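Local coordinates for cellulosomal scaffoldin (Acetivibrio cellulolyticus, PDB 3ZUC), which binds crystalline cellulose as the family 3b carbohydrate-binding module of the scaffoldin ScaA, a longer cellulosomal protein that is probably also a cellulase, at residues Leu43-Thr48 and Tyr118-Asp123; Phe10-Thr15 and Tyr124-Ser129; Tyr23-Leu28 and Glu105-Phe110; Ser67-Thr72 and Leu87-Ser92. All blocks are in the same frame, centred on the assembly; numbering follows the deposited sequence.

Interaction 1 (Leu43-Thr48 and Tyr118-Asp123). With CA (calcium ion), chain B; EDO (1,2-ethanediol), chain C.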
# COMPACT_ATOMS: atom_id res chain seq x y z
N LEU A 43 -5.20 -2.18 0.64
CA LEU A 43 -3.76 -2.43 0.77
C LEU A 43 -3.28 -1.80 2.07
O LEU A 43 -3.75 -0.73 2.44
CB LEU A 43 -2.98 -1.78 -0.39
CG LEU A 43 -3.50 -2.09 -1.79
CD1 LEU A 43 -2.80 -1.23 -2.82
CD2 LEU A 43 -3.35 -3.56 -2.11
N HIS A 44 -2.32 -2.43 2.74
CA HIS A 44 -1.68 -1.84 3.92
C HIS A 44 -0.16 -1.69 3.74
O HIS A 44 0.52 -2.59 3.23
CB HIS A 44 -1.86 -2.68 5.19
CG HIS A 44 -3.25 -2.72 5.71
ND1 HIS A 44 -3.59 -3.48 6.81
CD2 HIS A 44 -4.37 -2.10 5.31
CE1 HIS A 44 -4.88 -3.34 7.05
NE2 HIS A 44 -5.38 -2.50 6.16
N TYR A 45 0.32 -0.56 4.24
CA TYR A 45 1.75 -0.27 4.38
C TYR A 45 2.01 0.06 5.85
O TYR A 45 1.43 1.02 6.37
CB TYR A 45 2.16 0.89 3.48
CG TYR A 45 3.64 1.19 3.48
CD1 TYR A 45 4.21 2.04 4.42
CD2 TYR A 45 4.48 0.58 2.55
CE1 TYR A 45 5.57 2.29 4.43
CE2 TYR A 45 5.84 0.82 2.56
CZ TYR A 45 6.39 1.68 3.49
OH TYR A 45 7.75 1.90 3.42
N TYR A 46 2.86 -0.72 6.51
CA TYR A 46 3.11 -0.64 7.94
C TYR A 46 4.42 0.09 8.24
O TYR A 46 5.44 -0.14 7.58
CB TYR A 46 3.21 -2.07 8.51
CG TYR A 46 1.95 -2.87 8.39
CD1 TYR A 46 0.96 -2.78 9.35
CD2 TYR A 46 1.72 -3.71 7.31
CE1 TYR A 46 -0.22 -3.48 9.27
CE2 TYR A 46 0.55 -4.43 7.21
CZ TYR A 46 -0.43 -4.32 8.18
OH TYR A 46 -1.59 -5.06 8.07
N PHE A 47 4.39 0.94 9.26
CA PHE A 47 5.53 1.77 9.55
C PHE A 47 5.51 2.25 11.00
O PHE A 47 4.50 2.11 11.69
CB PHE A 47 5.58 2.97 8.56
CG PHE A 47 4.41 3.92 8.66
CD1 PHE A 47 3.19 3.63 8.06
CD2 PHE A 47 4.52 5.13 9.34
CE1 PHE A 47 2.12 4.51 8.14
CE2 PHE A 47 3.47 6.01 9.42
CZ PHE A 47 2.26 5.71 8.82
N THR A 48 6.63 2.82 11.43
CA THR A 48 6.68 3.58 12.67
C THR A 48 6.70 5.07 12.31
O THR A 48 7.51 5.50 11.49
CB THR A 48 7.86 3.23 13.57
OG1 THR A 48 9.06 3.57 12.89
CG2 THR A 48 7.86 1.76 13.93
N TYR A 118 10.16 11.38 8.78
CA TYR A 118 10.11 9.98 9.12
C TYR A 118 11.53 9.39 9.15
O TYR A 118 12.43 9.91 8.50
CB TYR A 118 9.36 9.20 8.04
CG TYR A 118 7.91 9.58 7.84
CD1 TYR A 118 6.93 9.04 8.64
CD2 TYR A 118 7.53 10.43 6.83
CE1 TYR A 118 5.58 9.34 8.44
CE2 TYR A 118 6.21 10.74 6.62
CZ TYR A 118 5.22 10.18 7.41
OH TYR A 118 3.91 10.52 7.17
N ASN A 119 11.71 8.28 9.88
CA ASN A 119 12.84 7.36 9.70
C ASN A 119 12.33 6.13 9.00
O ASN A 119 11.65 5.29 9.60
CB ASN A 119 13.48 6.97 11.04
CG ASN A 119 14.51 5.88 10.87
OD1 ASN A 119 15.12 5.76 9.81
ND2 ASN A 119 14.69 5.07 11.90
N GLN A 120 12.60 5.99 7.70
CA GLN A 120 12.08 4.85 6.96
C GLN A 120 12.74 3.54 7.36
O GLN A 120 12.17 2.46 7.17
CB GLN A 120 12.24 5.04 5.45
CG GLN A 120 11.58 6.29 4.93
CD GLN A 120 11.23 6.16 3.46
OE1 GLN A 120 10.23 5.52 3.13
NE2 GLN A 120 12.07 6.71 2.59
N ALA A 121 13.97 3.60 7.88
CA ALA A 121 14.79 2.41 7.98
C ALA A 121 14.19 1.34 8.88
O ALA A 121 14.45 0.16 8.66
CB ALA A 121 16.19 2.77 8.48
N ASP A 122 13.43 1.74 9.90
CA ASP A 122 12.83 0.79 10.82
C ASP A 122 11.42 0.35 10.45
O ASP A 122 10.81 -0.39 11.21
CB ASP A 122 12.85 1.32 12.25
CG ASP A 122 11.87 2.46 12.49
OD1 ASP A 122 11.57 3.20 11.53
OD2 ASP A 122 11.42 2.62 13.65
N ASP A 123 10.90 0.77 9.30
CA ASP A 123 9.52 0.49 8.99
C ASP A 123 9.34 -0.94 8.48
O ASP A 123 10.05 -1.38 7.57
CB ASP A 123 9.02 1.47 7.93
CG ASP A 123 8.95 2.90 8.44
OD1 ASP A 123 8.92 3.09 9.68
OD2 ASP A 123 8.89 3.82 7.58
CA CA B . 9.84 4.80 11.00
C1 EDO C . -4.76 -5.13 10.79
O1 EDO C . -5.05 -5.38 9.42
C2 EDO C . -3.32 -4.69 10.95
O2 EDO C . -2.44 -5.70 10.46
O HOH W 1 8.89 3.69 4.87
O HOH W 2 8.88 6.05 9.10
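Thr48 and the paired carboxylates of Asp122 and Asp123 close on a calcium ion, an example of a metal tying a strand end to a distant loop. Thr48 chelates it through O (2.5 Å) and OG1 (2.4 Å); Asn119 O, Asp122 OD1, Asp123 OD1, one water and Asp50 complete the shell. The ligands are also bonded to one another. Thr48 OG1 donates to Asp122 OD2 (2.7 Å) on the syn side of the carboxylate, while Thr48 N reaches Asp123 OD1 (2.9 Å) from above the carboxylate plane, 52° out of it. Asp123 CG also packs 3.4 Å from Phe47 CB.

Away from the metal the contact is sparser but still buried. The rings of Phe47 and Tyr118 meet obliquely at a single pair of carbons, Phe47 CE2 and Tyr118 CE1, 4.1 Å apart. Tyr45 OH, itself bonded to Asn12, donates to a water that donates in turn to Gln120 OE1 and Asp123 OD2. The solvent side is at the calcium site, where Thr48 and Asp122 are partly exposed. Strand 42-47 runs between strands 83-91 and 140-143 of one sheet, whereas strand 118-119 pairs with the short strand 18-19.

Interaction 2 (Phe10-Thr15 and Tyr124-Ser129)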
# COMPACT_ATOMS: atom_id res chain seq x y z
N PHE A 10 5.75 -4.62 -5.06
CA PHE A 10 5.93 -3.39 -4.36
C PHE A 10 7.37 -2.89 -4.50
O PHE A 10 8.30 -3.70 -4.57
CB PHE A 10 5.65 -3.61 -2.85
CG PHE A 10 5.73 -2.34 -2.04
CD1 PHE A 10 4.67 -1.46 -2.03
CD2 PHE A 10 6.87 -2.01 -1.34
CE1 PHE A 10 4.75 -0.25 -1.37
CE2 PHE A 10 6.95 -0.81 -0.67
CZ PHE A 10 5.89 0.06 -0.71
N PHE A 11 7.55 -1.57 -4.45
CA PHE A 11 8.83 -0.97 -4.09
C PHE A 11 8.58 0.45 -3.61
O PHE A 11 7.49 1.00 -3.76
CB PHE A 11 9.90 -1.04 -5.21
CG PHE A 11 9.69 -0.11 -6.39
CD1 PHE A 11 8.73 -0.37 -7.35
CD2 PHE A 11 10.52 0.98 -6.58
CE1 PHE A 11 8.59 0.43 -8.47
CE2 PHE A 11 10.38 1.80 -7.69
CZ PHE A 11 9.42 1.52 -8.64
N ASN A 12 9.61 1.03 -3.00
CA ASN A 12 9.57 2.40 -2.53
C ASN A 12 10.24 3.33 -3.54
O ASN A 12 11.41 3.09 -3.91
CB ASN A 12 10.34 2.53 -1.20
CG ASN A 12 9.61 1.86 -0.05
OD1 ASN A 12 9.80 0.68 0.22
ND2 ASN A 12 8.74 2.62 0.61
N ALA A 13 9.56 4.37 -4.00
CA ALA A 13 10.14 5.24 -5.03
C ALA A 13 11.25 6.13 -4.52
O ALA A 13 12.08 6.58 -5.30
CB ALA A 13 9.09 6.11 -5.71
N GLY A 14 11.24 6.41 -3.22
CA GLY A 14 12.26 7.18 -2.52
C GLY A 14 12.71 6.38 -1.31
O GLY A 14 11.88 5.90 -0.54
N THR A 15 14.02 6.23 -1.16
CA THR A 15 14.56 5.33 -0.16
C THR A 15 15.51 6.00 0.84
O THR A 15 16.29 5.32 1.51
CB THR A 15 15.25 4.13 -0.80
OG1 THR A 15 16.24 4.61 -1.70
CG2 THR A 15 14.26 3.23 -1.52
N TYR A 124 8.34 -1.63 9.00
CA TYR A 124 8.06 -3.02 8.65
C TYR A 124 7.97 -3.20 7.13
O TYR A 124 8.51 -4.17 6.59
CB TYR A 124 6.77 -3.46 9.33
CG TYR A 124 6.31 -4.86 9.06
CD1 TYR A 124 5.45 -5.17 8.02
CD2 TYR A 124 6.67 -5.87 9.92
CE1 TYR A 124 4.99 -6.45 7.82
CE2 TYR A 124 6.22 -7.16 9.74
CZ TYR A 124 5.39 -7.45 8.68
OH TYR A 124 4.96 -8.75 8.51
N SER A 125 7.26 -2.31 6.44
CA SER A 125 7.02 -2.47 5.02
C SER A 125 8.09 -1.88 4.10
O SER A 125 8.01 -2.08 2.88
CB SER A 125 5.66 -1.88 4.63
OG SER A 125 4.58 -2.53 5.27
N PHE A 126 9.06 -1.14 4.64
CA PHE A 126 10.02 -0.44 3.80
C PHE A 126 11.01 -1.40 3.15
O PHE A 126 11.56 -2.28 3.82
CB PHE A 126 10.79 0.55 4.67
CG PHE A 126 11.86 1.35 3.94
CD1 PHE A 126 11.53 2.23 2.93
CD2 PHE A 126 13.18 1.28 4.35
CE1 PHE A 126 12.49 3.00 2.30
CE2 PHE A 126 14.15 2.06 3.74
CZ PHE A 126 13.80 2.93 2.72
N ASN A 127 11.24 -1.19 1.86
CA ASN A 127 12.23 -1.94 1.12
C ASN A 127 13.34 -0.98 0.72
O ASN A 127 13.16 -0.12 -0.13
CB ASN A 127 11.59 -2.61 -0.09
CG ASN A 127 12.53 -3.55 -0.76
OD1 ASN A 127 13.72 -3.27 -0.85
ND2 ASN A 127 12.03 -4.68 -1.23
N SER A 128 14.49 -1.10 1.39
CA SER A 128 15.56 -0.15 1.17
C SER A 128 16.32 -0.39 -0.16
O SER A 128 17.09 0.48 -0.58
CB SER A 128 16.56 -0.20 2.32
OG SER A 128 17.30 -1.40 2.25
N SER A 129 16.09 -1.52 -0.81
CA SER A 129 16.96 -2.02 -1.88
C SER A 129 16.30 -2.16 -3.26
O SER A 129 16.98 -2.05 -4.29
CB SER A 129 17.55 -3.38 -1.46
OG SER A 129 17.87 -4.18 -2.58
O HOH W 3 9.46 -4.37 -2.06
O HOH W 4 12.12 -0.27 -2.64
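Asn12 meets the 124-129 loop with both ends of its amide engaged: OD1 takes a backbone bond from Asn127 N, while ND2 is bonded to Tyr45 OH. The bond from Asn127 N to Asn12 OD1 is 2.9 Å long and nearly straight at the hydrogen (170°), with the donor tilted from the carbonyl plane. Asn12 CG comes obliquely to the neighbouring ring, 3.6 Å from Phe126 CD1. Amide and ring planes stand 60° apart, and the two side chains cross at about a right angle.

Phe126 can get there although its CB starts away from the 10-15 segment. Its CG lies opposite the backbone N (chi1 179°), which brings the ring back to the turn after strand 6-12. The ring edge then meets Thr15, with Phe126 CZ 3.7 Å from Thr15 O, and Ser128 N lies above one face, offset toward the rim. The loop, between strands 118-119 and 134-135, lies against the end of strand 6-12 in the beta-sandwich of this family 3 module, and Trp136 bonds to Ser125 O.

Asn127 illustrates another use of an amide. Its side chain is directed along the loop, where OD1 accepts from Ser129 N, two residues on, in an Asx turn, and also from Ala130 N. Its ND2 is joined to Phe10 O by a water 2.7 Å from Asn127 ND2. A second water, accepting from Asn12 N, donates to Asn127 O at 2.7 Å.

Interaction 3 (Tyr23-Leu28 and Glu105-Phe110)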
# COMPACT_ATOMS: atom_id res chain seq x y z
N TYR A 23 6.92 6.86 -0.09
CA TYR A 23 6.57 6.79 -1.52
C TYR A 23 6.21 5.36 -1.96
O TYR A 23 6.91 4.73 -2.75
CB TYR A 23 7.77 7.24 -2.37
CG TYR A 23 8.28 8.65 -2.15
CD1 TYR A 23 9.15 8.97 -1.11
CD2 TYR A 23 7.97 9.66 -3.04
CE1 TYR A 23 9.66 10.26 -0.96
CE2 TYR A 23 8.45 10.93 -2.90
CZ TYR A 23 9.31 11.24 -1.86
OH TYR A 23 9.79 12.51 -1.78
N PRO A 24 5.09 4.82 -1.46
CA PRO A 24 4.74 3.45 -1.82
C PRO A 24 4.29 3.31 -3.26
O PRO A 24 3.49 4.11 -3.75
CB PRO A 24 3.56 3.16 -0.87
CG PRO A 24 2.95 4.51 -0.63
CD PRO A 24 4.11 5.43 -0.55
N LYS A 25 4.79 2.27 -3.93
CA LYS A 25 4.36 1.90 -5.26
C LYS A 25 3.97 0.44 -5.28
O LYS A 25 4.81 -0.42 -4.99
CB LYS A 25 5.50 2.14 -6.30
CG LYS A 25 5.77 3.57 -6.53
CD LYS A 25 6.76 3.81 -7.62
CE LYS A 25 6.31 3.32 -8.98
NZ LYS A 25 6.95 4.13 -10.09
N PHE A 26 2.72 0.16 -5.63
CA PHE A 26 2.22 -1.19 -5.72
C PHE A 26 1.93 -1.55 -7.17
O PHE A 26 1.47 -0.70 -7.94
CB PHE A 26 0.88 -1.33 -4.98
CG PHE A 26 0.95 -1.22 -3.48
CD1 PHE A 26 0.94 -0.00 -2.84
CD2 PHE A 26 0.98 -2.37 -2.70
CE1 PHE A 26 0.97 0.03 -1.41
CE2 PHE A 26 0.99 -2.33 -1.33
CZ PHE A 26 0.99 -1.15 -0.70
N ARG A 27 2.12 -2.81 -7.52
CA ARG A 27 1.60 -3.36 -8.77
C ARG A 27 0.74 -4.55 -8.41
O ARG A 27 1.20 -5.48 -7.74
CB ARG A 27 2.71 -3.76 -9.75
CG ARG A 27 2.14 -4.30 -11.07
CD ARG A 27 3.14 -4.25 -12.20
NE ARG A 27 4.25 -5.14 -11.96
CZ ARG A 27 5.37 -5.12 -12.65
NH1 ARG A 27 5.54 -4.23 -13.62
NH2 ARG A 27 6.33 -5.99 -12.37
N LEU A 28 -0.51 -4.49 -8.83
CA LEU A 28 -1.50 -5.51 -8.53
C LEU A 28 -1.82 -6.26 -9.80
O LEU A 28 -2.19 -5.64 -10.80
CB LEU A 28 -2.78 -4.87 -8.00
CG LEU A 28 -2.60 -3.88 -6.85
CD1 LEU A 28 -3.97 -3.34 -6.44
CD2 LEU A 28 -1.82 -4.46 -5.67
N GLU A 105 -0.78 -0.40 -11.70
CA GLU A 105 0.08 0.24 -10.71
C GLU A 105 -0.74 1.21 -9.86
O GLU A 105 -1.71 1.81 -10.32
CB GLU A 105 1.22 1.01 -11.40
CG GLU A 105 2.20 0.10 -12.17
CD GLU A 105 3.43 0.80 -12.75
OE1 GLU A 105 4.11 1.55 -12.03
OE2 GLU A 105 3.75 0.53 -13.93
N VAL A 106 -0.31 1.38 -8.61
CA VAL A 106 -0.84 2.38 -7.70
C VAL A 106 0.36 3.09 -7.10
O VAL A 106 1.13 2.49 -6.35
CB VAL A 106 -1.68 1.73 -6.60
CG1 VAL A 106 -2.20 2.79 -5.67
CG2 VAL A 106 -2.84 0.95 -7.21
N GLN A 107 0.53 4.36 -7.44
CA GLN A 107 1.71 5.14 -7.06
C GLN A 107 1.28 6.32 -6.20
O GLN A 107 0.47 7.14 -6.63
CB GLN A 107 2.40 5.65 -8.32
CG GLN A 107 3.59 6.54 -8.09
CD GLN A 107 4.38 6.74 -9.35
OE1 GLN A 107 4.65 5.77 -10.06
NE2 GLN A 107 4.75 7.98 -9.65
N GLY A 108 1.68 6.27 -4.93
CA GLY A 108 1.28 7.28 -3.95
C GLY A 108 2.41 7.86 -3.11
O GLY A 108 3.52 7.33 -3.10
N ARG A 109 2.15 9.00 -2.44
CA ARG A 109 3.05 9.52 -1.40
C ARG A 109 2.20 9.74 -0.15
O ARG A 109 0.99 9.90 -0.23
CB ARG A 109 3.72 10.89 -1.79
CG ARG A 109 4.55 10.86 -3.07
CD ARG A 109 4.76 12.29 -3.58
NE ARG A 109 3.48 12.84 -4.01
CZ ARG A 109 2.80 13.82 -3.44
NH1 ARG A 109 3.29 14.53 -2.41
NH2 ARG A 109 1.60 14.10 -3.93
N PHE A 110 2.86 9.80 1.00
CA PHE A 110 2.26 10.37 2.19
C PHE A 110 3.27 11.15 3.00
O PHE A 110 4.48 10.93 2.91
CB PHE A 110 1.48 9.34 3.01
CG PHE A 110 2.26 8.19 3.64
CD1 PHE A 110 2.41 6.98 2.97
CD2 PHE A 110 2.73 8.29 4.94
CE1 PHE A 110 3.00 5.90 3.59
CE2 PHE A 110 3.33 7.20 5.56
CZ PHE A 110 3.45 6.01 4.89
O HOH W 5 6.61 2.39 -12.23
O HOH W 6 3.60 -2.39 -14.89
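Lys25 NZ is gripped by two partners, Gln107 OE1 at 2.8 Å and a water that in turn donates to Glu105 OE1. Lys25 and Gln107 lie side by side and point the same way; the lysine bends at chi3 (63°), and its NZ meets Gln107 OE1 from 50° out of the carbonyl plane. Lys25 NZ and Glu105 OE1 remain 4.3 Å apart, beyond direct pairing, and the water relays between the charges. A second water connects Glu105 OE2 to Arg27 NH1 in the same manner, while Arg27 NE is held by Glu9 and Glu105 OE1 also bonds Tyr133.

These groups occupy the partly exposed face of an antiparallel strand pair, in which short segments 24-28 and 105-110 run at 170°. Phe26 and Val106 form the hydrogen-bonded pair: Phe26 N reaches Val106 O at 2.9 Å, and Val106 N returns to Phe26 O at 2.8 Å. Their side chains take the other face, inside the sandwich, with Phe26 CB and Val106 CB 4.3 Å apart. Farther along, Pro24 CD packs 4.2 Å from Phe110 CD1. Arg109 forms a salt bridge with Asp60 of the next strand; its packing against the Tyr23 ring is less certain, since the arginine has two conformers.

Apolar groups thus face the core, while on the outer face the charges of Lys25, Glu105 and Arg27, linked through water, would probably moderate one another.

Interaction 4 (Ser67-Thr72 and Leu87-Ser92)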
# COMPACT_ATOMS: atom_id res chain seq x y z
N SER A 67 -7.97 9.73 -8.58
CA SER A 67 -9.00 10.22 -7.65
C SER A 67 -9.83 9.09 -7.04
O SER A 67 -10.53 9.32 -6.05
CB SER A 67 -9.93 11.23 -8.33
OG SER A 67 -10.72 10.62 -9.31
N ASN A 68 -9.75 7.90 -7.63
CA ASN A 68 -10.47 6.74 -7.13
C ASN A 68 -9.68 5.96 -6.09
O ASN A 68 -10.17 4.95 -5.59
CB ASN A 68 -10.84 5.84 -8.31
CG ASN A 68 -11.78 6.51 -9.24
OD1 ASN A 68 -12.74 7.14 -8.80
ND2 ASN A 68 -11.56 6.37 -10.53
N VAL A 69 -8.48 6.42 -5.75
CA VAL A 69 -7.59 5.73 -4.82
C VAL A 69 -7.32 6.65 -3.66
O VAL A 69 -6.80 7.75 -3.85
CB VAL A 69 -6.27 5.38 -5.52
CG1 VAL A 69 -5.35 4.65 -4.56
CG2 VAL A 69 -6.50 4.59 -6.80
N THR A 70 -7.72 6.24 -2.46
CA THR A 70 -7.58 7.09 -1.28
C THR A 70 -6.93 6.32 -0.14
O THR A 70 -6.87 5.08 -0.15
CB THR A 70 -8.93 7.66 -0.84
OG1 THR A 70 -9.83 6.58 -0.59
CG2 THR A 70 -9.51 8.58 -1.91
N GLY A 71 -6.42 7.06 0.84
CA GLY A 71 -5.70 6.48 1.94
C GLY A 71 -6.12 7.07 3.26
O GLY A 71 -6.41 8.27 3.36
N THR A 72 -6.08 6.23 4.29
CA THR A 72 -6.28 6.64 5.67
C THR A 72 -5.22 5.99 6.53
O THR A 72 -4.53 5.06 6.10
CB THR A 72 -7.68 6.27 6.17
OG1 THR A 72 -7.84 4.87 6.01
CG2 THR A 72 -8.78 7.02 5.45
N LEU A 87 -0.87 2.72 6.81
CA LEU A 87 -1.66 3.31 5.74
C LEU A 87 -2.57 2.23 5.18
O LEU A 87 -2.10 1.13 4.87
CB LEU A 87 -0.71 3.78 4.64
CG LEU A 87 -1.33 4.13 3.29
CD1 LEU A 87 -2.22 5.34 3.35
CD2 LEU A 87 -0.26 4.27 2.23
N GLU A 88 -3.85 2.54 5.02
CA GLU A 88 -4.79 1.68 4.34
C GLU A 88 -5.28 2.39 3.08
O GLU A 88 -5.85 3.48 3.16
CB GLU A 88 -5.99 1.34 5.24
CG GLU A 88 -7.01 0.44 4.55
CD GLU A 88 -8.00 -0.12 5.53
OE1 GLU A 88 -7.69 -1.09 6.25
OE2 GLU A 88 -9.12 0.42 5.62
N ILE A 89 -5.01 1.79 1.93
CA ILE A 89 -5.43 2.29 0.63
C ILE A 89 -6.70 1.56 0.22
O ILE A 89 -6.78 0.34 0.34
CB ILE A 89 -4.32 2.09 -0.41
CG1 ILE A 89 -3.08 2.90 -0.05
CG2 ILE A 89 -4.81 2.46 -1.80
CD1 ILE A 89 -1.87 2.56 -0.88
N ALA A 90 -7.66 2.33 -0.29
CA ALA A 90 -8.94 1.82 -0.78
C ALA A 90 -9.22 2.38 -2.17
O ALA A 90 -8.67 3.41 -2.58
CB ALA A 90 -10.06 2.23 0.17
N PHE A 91 -10.09 1.68 -2.87
CA PHE A 91 -10.53 2.03 -4.23
C PHE A 91 -12.03 2.28 -4.23
O PHE A 91 -12.79 1.51 -3.63
CB PHE A 91 -10.29 0.85 -5.18
CG PHE A 91 -8.85 0.49 -5.36
CD1 PHE A 91 -8.24 -0.43 -4.53
CD2 PHE A 91 -8.10 1.05 -6.38
CE1 PHE A 91 -6.92 -0.77 -4.71
CE2 PHE A 91 -6.78 0.71 -6.56
CZ PHE A 91 -6.19 -0.20 -5.73
N SER A 92 -12.47 3.32 -4.92
CA SER A 92 -13.89 3.58 -5.07
C SER A 92 -14.51 2.67 -6.14
O SER A 92 -13.81 2.03 -6.92
CB SER A 92 -14.09 5.02 -5.50
OG SER A 92 -13.66 5.14 -6.84
O HOH W 7 -8.56 4.11 3.32
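A beta hairpin joins Ser67-Thr72 to Leu87-Ser92: strands 69-80 and 83-91 run antiparallel at one margin of a five-stranded sheet, part of the beta-sandwich of family 3 carbohydrate-binding modules. Thr70 with Ala90 and Thr72 with Glu88 are the hydrogen-bonded pairs, each closed by two backbone bonds; Glu88 N to Thr72 O, at 2.8 Å, is the shortest of the four.

In the non-hydrogen-bonded pairs, Val69 with Phe91 and Gly71 with Ile89, the side chains of Val69, Phe91 and Ile89 point into the core. Val69 spreads its two methyls between neighbours. CG1, opposite the backbone N (chi1 -179°), meets Ile89 CG2 at 3.6 Å, while Val69 CG2 lies alongside the Phe91 ring, 3.9 Å from Phe91 CE2. Val106 of the facing sheet touches both Val69 and Phe91. At Gly71 the absence of a side chain lets Leu87 fold in, its CD1 3.9 Å from Gly71 CA.

The opposite face carries the exposed Thr70 and Thr72. A water joins Thr72 OG1 and Glu88 O, and the Glu88 side chain, running beside Thr72, reaches His44 with its carboxylate.

Where the strand begins, Asn68 grips Ser92 twice. Asn68 O accepts Ser92 N in its carbonyl plane at 2.9 Å. The second bond is less favourably placed at its acceptor: Ser92 OG comes to Asn68 OD1, also at 2.9 Å, from 46° above the amide plane, at a C=O...donor angle of only 98°.

The four contacts illustrate how a beta-sandwich is assembled from both distant and nearby pieces of chain. Interactions 2 and 3 share one five-stranded sheet, where strands 6-12 and 24-30 are neighbours, and their centres lie about 10 Å apart. Interactions 1 and 4 reach the other sheet through adjoining strands 42-47 and 83-91, about 17 Å between centres. Interaction 2, which brackets the other three along the chain, lies about 19 Å from interaction 4, centre to centre. Interactions 3 and 4 pack on each other across the core through Val106 and Phe26, with the calcium site of interaction 1 at one end of the module, near interaction 2.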